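Local coordinates for alpha-catenin-like protein hmp-1 (Caenorhabditis elegans, PDB 5H5M) that links the cadherin-catenin complex of adherens junctions to actin filaments, as needed for cell migration and cell shape changes during embryonic body enclosure and elongation, at residues A[237-249]-A[362-374]. Sequence-based numbering, arbitrary orientation.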
loop_
_atom_site.group_PDB
_atom_site.type_symbol
_atom_site.label_atom_id
_atom_site.label_comp_id
_atom_site.label_asym_id
_atom_site.label_seq_id
_atom_site.Cartn_x
_atom_site.Cartn_y
_atom_site.Cartn_z
ATOM N N LEU A 237 7.057 8.901 1.290
ATOM C CA LEU A 237 8.007 7.945 0.733
ATOM C C LEU A 237 8.515 6.932 1.760
ATOM O O LEU A 237 8.654 5.749 1.449
ATOM C CB LEU A 237 9.190 8.689 0.111
ATOM C CG LEU A 237 10.335 7.845 -0.453
ATOM C CD1 LEU A 237 9.821 6.883 -1.506
ATOM C CD2 LEU A 237 11.415 8.748 -1.033
ATOM N N ASP A 238 8.784 7.387 2.979
ATOM C CA ASP A 238 9.326 6.488 3.990
ATOM C C ASP A 238 8.340 5.386 4.366
ATOM O O ASP A 238 8.735 4.228 4.523
ATOM C CB ASP A 238 9.738 7.248 5.243
ATOM C CG ASP A 238 10.437 6.353 6.246
ATOM O OD1 ASP A 238 9.790 5.946 7.235
ATOM O OD2 ASP A 238 11.626 6.032 6.026
ATOM N N ASP A 239 7.070 5.748 4.521
ATOM C CA ASP A 239 6.021 4.761 4.759
ATOM C C ASP A 239 5.997 3.717 3.647
ATOM O O ASP A 239 5.938 2.511 3.910
ATOM C CB ASP A 239 4.650 5.429 4.866
ATOM C CG ASP A 239 4.483 6.215 6.147
ATOM O OD1 ASP A 239 5.210 5.931 7.120
ATOM O OD2 ASP A 239 3.615 7.111 6.181
ATOM N N PHE A 240 6.059 4.184 2.403
ATOM C CA PHE A 240 5.972 3.266 1.279
ATOM C C PHE A 240 7.154 2.305 1.250
ATOM O O PHE A 240 6.980 1.119 1.000
ATOM C CB PHE A 240 5.884 4.016 -0.048
ATOM C CG PHE A 240 5.664 3.109 -1.223
ATOM C CD1 PHE A 240 4.402 2.607 -1.495
ATOM C CD2 PHE A 240 6.721 2.732 -2.037
ATOM C CE1 PHE A 240 4.193 1.759 -2.565
ATOM C CE2 PHE A 240 6.518 1.887 -3.111
ATOM C CZ PHE A 240 5.253 1.397 -3.373
ATOM N N LEU A 241 8.350 2.818 1.519
ATOM C CA LEU A 241 9.548 1.990 1.496
ATOM C C LEU A 241 9.595 1.036 2.685
ATOM O O LEU A 241 10.065 -0.096 2.558
ATOM C CB LEU A 241 10.801 2.866 1.471
ATOM C CG LEU A 241 10.968 3.751 0.233
ATOM C CD1 LEU A 241 12.321 4.427 0.251
ATOM C CD2 LEU A 241 10.785 2.949 -1.050
ATOM N N ALA A 242 9.107 1.490 3.837
ATOM C CA ALA A 242 9.110 0.666 5.044
ATOM C C ALA A 242 8.130 -0.498 4.911
ATOM O O ALA A 242 8.433 -1.626 5.300
ATOM C CB ALA A 242 8.774 1.509 6.270
ATOM N N VAL A 243 6.956 -0.214 4.357
ATOM C CA VAL A 243 5.949 -1.240 4.119
ATOM C C VAL A 243 6.380 -2.171 2.982
ATOM O O VAL A 243 6.222 -3.389 3.079
ATOM C CB VAL A 243 4.574 -0.613 3.796
ATOM C CG1 VAL A 243 3.611 -1.659 3.263
ATOM C CG2 VAL A 243 3.997 0.067 5.032
ATOM N N SER A 244 6.934 -1.598 1.917
ATOM C CA SER A 244 7.438 -2.392 0.796
ATOM C C SER A 244 8.469 -3.410 1.267
ATOM O O SER A 244 8.413 -4.582 0.892
ATOM C CB SER A 244 8.056 -1.497 -0.281
ATOM O OG SER A 244 7.060 -0.771 -0.979
ATOM N N GLU A 245 9.400 -2.956 2.098
ATOM C CA GLU A 245 10.434 -3.830 2.635
ATOM C C GLU A 245 9.827 -4.933 3.501
ATOM O O GLU A 245 10.217 -6.093 3.404
ATOM C CB GLU A 245 11.448 -3.017 3.440
ATOM C CG GLU A 245 12.580 -3.827 4.031
ATOM C CD GLU A 245 13.516 -2.979 4.873
ATOM O OE1 GLU A 245 13.782 -1.820 4.486
ATOM O OE2 GLU A 245 13.982 -3.471 5.922
ATOM N N ALA A 246 8.864 -4.565 4.339
ATOM C CA ALA A 246 8.204 -5.527 5.209
ATOM C C ALA A 246 7.380 -6.530 4.402
ATOM O O ALA A 246 7.294 -7.702 4.757
ATOM C CB ALA A 246 7.319 -4.807 6.223
ATOM N N HIS A 247 6.776 -6.061 3.315
ATOM C CA HIS A 247 5.934 -6.918 2.491
ATOM C C HIS A 247 6.768 -7.905 1.673
ATOM O O HIS A 247 6.342 -9.034 1.434
ATOM C CB HIS A 247 5.049 -6.073 1.573
ATOM C CG HIS A 247 3.854 -5.485 2.260
ATOM N ND1 HIS A 247 2.842 -4.847 1.580
ATOM C CD2 HIS A 247 3.511 -5.452 3.572
ATOM C CE1 HIS A 247 1.921 -4.443 2.443
ATOM N NE2 HIS A 247 2.306 -4.795 3.655
ATOM N N ILE A 248 7.952 -7.476 1.247
ATOM C CA ILE A 248 8.883 -8.352 0.541
ATOM C C ILE A 248 9.295 -9.521 1.438
ATOM O O ILE A 248 9.437 -10.656 0.976
ATOM C CB ILE A 248 10.134 -7.575 0.064
ATOM C CG1 ILE A 248 9.774 -6.661 -1.108
ATOM C CG2 ILE A 248 11.237 -8.524 -0.358
ATOM C CD1 ILE A 248 10.894 -5.741 -1.534
ATOM N N VAL A 249 9.462 -9.241 2.728
ATOM C CA VAL A 249 9.746 -10.281 3.713
ATOM C C VAL A 249 8.567 -11.247 3.842
ATOM O O VAL A 249 8.756 -12.465 3.846
ATOM C CB VAL A 249 10.073 -9.673 5.093
ATOM C CG1 VAL A 249 10.092 -10.754 6.177
ATOM C CG2 VAL A 249 11.398 -8.926 5.041
ATOM N N VAL A 362 16.907 -8.962 -3.751
ATOM C CA VAL A 362 15.957 -7.861 -3.832
ATOM C C VAL A 362 15.905 -7.063 -2.530
ATOM O O VAL A 362 15.940 -5.832 -2.541
ATOM C CB VAL A 362 14.540 -8.378 -4.168
ATOM C CG1 VAL A 362 13.525 -7.247 -4.111
ATOM C CG2 VAL A 362 14.526 -9.048 -5.537
ATOM N N HIS A 363 15.838 -7.778 -1.412
ATOM C CA HIS A 363 15.640 -7.174 -0.096
ATOM C C HIS A 363 16.805 -6.275 0.335
ATOM O O HIS A 363 16.586 -5.148 0.787
ATOM C CB HIS A 363 15.411 -8.277 0.944
ATOM C CG HIS A 363 14.937 -7.773 2.270
ATOM N ND1 HIS A 363 15.665 -7.933 3.431
ATOM C CD2 HIS A 363 13.808 -7.116 2.625
ATOM C CE1 HIS A 363 15.005 -7.396 4.440
ATOM N NE2 HIS A 363 13.875 -6.893 3.978
ATOM N N ASP A 364 18.032 -6.774 0.201
ATOM C CA ASP A 364 19.227 -5.986 0.513
ATOM C C ASP A 364 19.296 -4.725 -0.340
ATOM O O ASP A 364 19.657 -3.649 0.147
ATOM C CB ASP A 364 20.503 -6.804 0.298
ATOM C CG ASP A 364 20.824 -7.718 1.466
ATOM O OD1 ASP A 364 20.257 -7.524 2.561
ATOM O OD2 ASP A 364 21.662 -8.627 1.290
ATOM N N ALA A 365 18.959 -4.871 -1.618
ATOM C CA ALA A 365 19.007 -3.756 -2.552
ATOM C C ALA A 365 18.003 -2.676 -2.155
ATOM O O ALA A 365 18.269 -1.486 -2.307
ATOM C CB ALA A 365 18.747 -4.238 -3.968
ATOM N N VAL A 366 16.853 -3.098 -1.638
ATOM C CA VAL A 366 15.858 -2.155 -1.142
ATOM C C VAL A 366 16.396 -1.410 0.075
ATOM O O VAL A 366 16.214 -0.198 0.197
ATOM C CB VAL A 366 14.531 -2.862 -0.790
ATOM C CG1 VAL A 366 13.616 -1.938 -0.001
ATOM C CG2 VAL A 366 13.836 -3.327 -2.061
ATOM N N LYS A 367 17.084 -2.129 0.959
ATOM C CA LYS A 367 17.674 -1.514 2.146
ATOM C C LYS A 367 18.787 -0.530 1.781
ATOM O O LYS A 367 18.976 0.479 2.460
ATOM C CB LYS A 367 18.217 -2.582 3.101
ATOM C CG LYS A 367 17.140 -3.438 3.752
ATOM C CD LYS A 367 17.714 -4.310 4.859
ATOM C CE LYS A 367 18.663 -5.352 4.300
ATOM N NZ LYS A 367 19.176 -6.270 5.356
ATOM N N ASP A 368 19.519 -0.829 0.711
ATOM C CA ASP A 368 20.580 0.056 0.235
ATOM C C ASP A 368 19.996 1.360 -0.290
ATOM O O ASP A 368 20.560 2.434 -0.081
ATOM C CB ASP A 368 21.410 -0.626 -0.858
ATOM C CG ASP A 368 22.247 -1.778 -0.327
ATOM O OD1 ASP A 368 22.456 -1.853 0.902
ATOM O OD2 ASP A 368 22.702 -2.605 -1.144
ATOM N N ILE A 369 18.862 1.256 -0.974
ATOM C CA ILE A 369 18.163 2.424 -1.490
ATOM C C ILE A 369 17.725 3.326 -0.341
ATOM O O ILE A 369 17.947 4.535 -0.369
ATOM C CB ILE A 369 16.942 2.016 -2.332
ATOM C CG1 ILE A 369 17.397 1.315 -3.614
ATOM C CG2 ILE A 369 16.092 3.226 -2.669
ATOM C CD1 ILE A 369 16.268 0.671 -4.397
ATOM N N ARG A 370 17.124 2.724 0.679
ATOM C CA ARG A 370 16.675 3.469 1.851
ATOM C C ARG A 370 17.853 4.091 2.589
ATOM O O ARG A 370 17.745 5.188 3.139
ATOM C CB ARG A 370 15.879 2.559 2.792
ATOM C CG ARG A 370 14.655 1.921 2.133
ATOM C CD ARG A 370 13.799 1.183 3.146
ATOM N NE ARG A 370 13.211 2.100 4.115
ATOM C CZ ARG A 370 12.660 1.726 5.264
ATOM N NH1 ARG A 370 12.624 0.442 5.596
ATOM N NH2 ARG A 370 12.147 2.638 6.083
ATOM N N HIS A 371 18.981 3.391 2.589
ATOM C CA HIS A 371 20.181 3.877 3.250
ATOM C C HIS A 371 20.761 5.085 2.510
ATOM O O HIS A 371 21.139 6.085 3.129
ATOM C CB HIS A 371 21.221 2.761 3.353
ATOM C CG HIS A 371 22.468 3.164 4.077
ATOM N ND1 HIS A 371 22.450 3.724 5.335
ATOM C CD2 HIS A 371 23.770 3.093 3.713
ATOM C CE1 HIS A 371 23.688 3.978 5.719
ATOM N NE2 HIS A 371 24.508 3.605 4.754
ATOM N N ALA A 372 20.822 4.986 1.185
ATOM C CA ALA A 372 21.323 6.076 0.351
ATOM C C ALA A 372 20.491 7.349 0.515
ATOM O O ALA A 372 21.024 8.454 0.459
ATOM C CB ALA A 372 21.353 5.651 -1.113
ATOM N N LEU A 373 19.188 7.185 0.721
ATOM C CA LEU A 373 18.284 8.321 0.892
ATOM C C LEU A 373 18.559 9.079 2.189
ATOM O O LEU A 373 18.189 10.246 2.326
ATOM C CB LEU A 373 16.829 7.849 0.859
ATOM C CG LEU A 373 16.287 7.440 -0.513
ATOM C CD1 LEU A 373 15.059 6.570 -0.357
ATOM C CD2 LEU A 373 15.965 8.667 -1.347
ATOM N N LEU A 374 19.211 8.407 3.137
ATOM C CA LEU A 374 19.587 9.019 4.409
ATOM C C LEU A 374 20.850 9.867 4.283
ATOM O O LEU A 374 21.010 10.862 4.987
ATOM C CB LEU A 374 19.794 7.944 5.479
ATOM C CG LEU A 374 18.567 7.117 5.860
ATOM C CD1 LEU A 374 18.947 6.029 6.853
ATOM C CD2 LEU A 374 17.468 8.012 6.415
HETATM O O HOH W 1 13.126 4.837 3.716
HETATM O O HOH W 2 11.158 3.607 8.654
#
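Arg370 lays one face of its guanidinium over the backbone of helix 237-249 at Leu241 and Ala242, its aliphatic CG and CD packing on Leu241 CB as the two side chains slide past each other in opposite directions. A bend at chi3 (65°) swings the end of the chain up the flank of that helix, its two terminal nitrogens spread along the axis between two carboxylates met near the guanidinium plane. Arg370 NH1 gives a salt-bridged hydrogen bond of 2.8 Å to Glu245 OE1, striking the carboxylate from above its plane; Arg370 NH2 makes a weak one, 3.4 Å, to Asp238 OD2, also part of a salt bridge. One water accepts from Arg370 NE and donates to Asp238 OD2, and a second, more weakly held by NH2, donates to Asp238 OD1. A methionine here would probably leave Glu245 and Asp238 without the cation they share and Glu245 freer to turn. Glu245 is in turn a knob among His363, Val366, Lys367 and Arg370; with CG anti to the backbone N (chi1 -179°), its extended chain carries CG across His363 and OE1 on to Arg370. Its CG lies 3.3 Å from His363 NE2, while Val249 CG2 approaches the same nitrogen at 3.4 Å. Beneath this polar layer, Ile248 CD1 lies 3.8 Å from Val366 CG2, and Leu241 CD1 meets Leu373 CD1 tip to tip at 3.5 Å. The segments run nearly antiparallel (166°), their axes 10.2 Å apart, as neighbours in a four-helix bundle of the alpha-catenin M domain. Helix 276-300 packs on Leu237 and Ser244, helix 305-339 on Val362 and Leu373, and helix 92-122 on Val243 and His247.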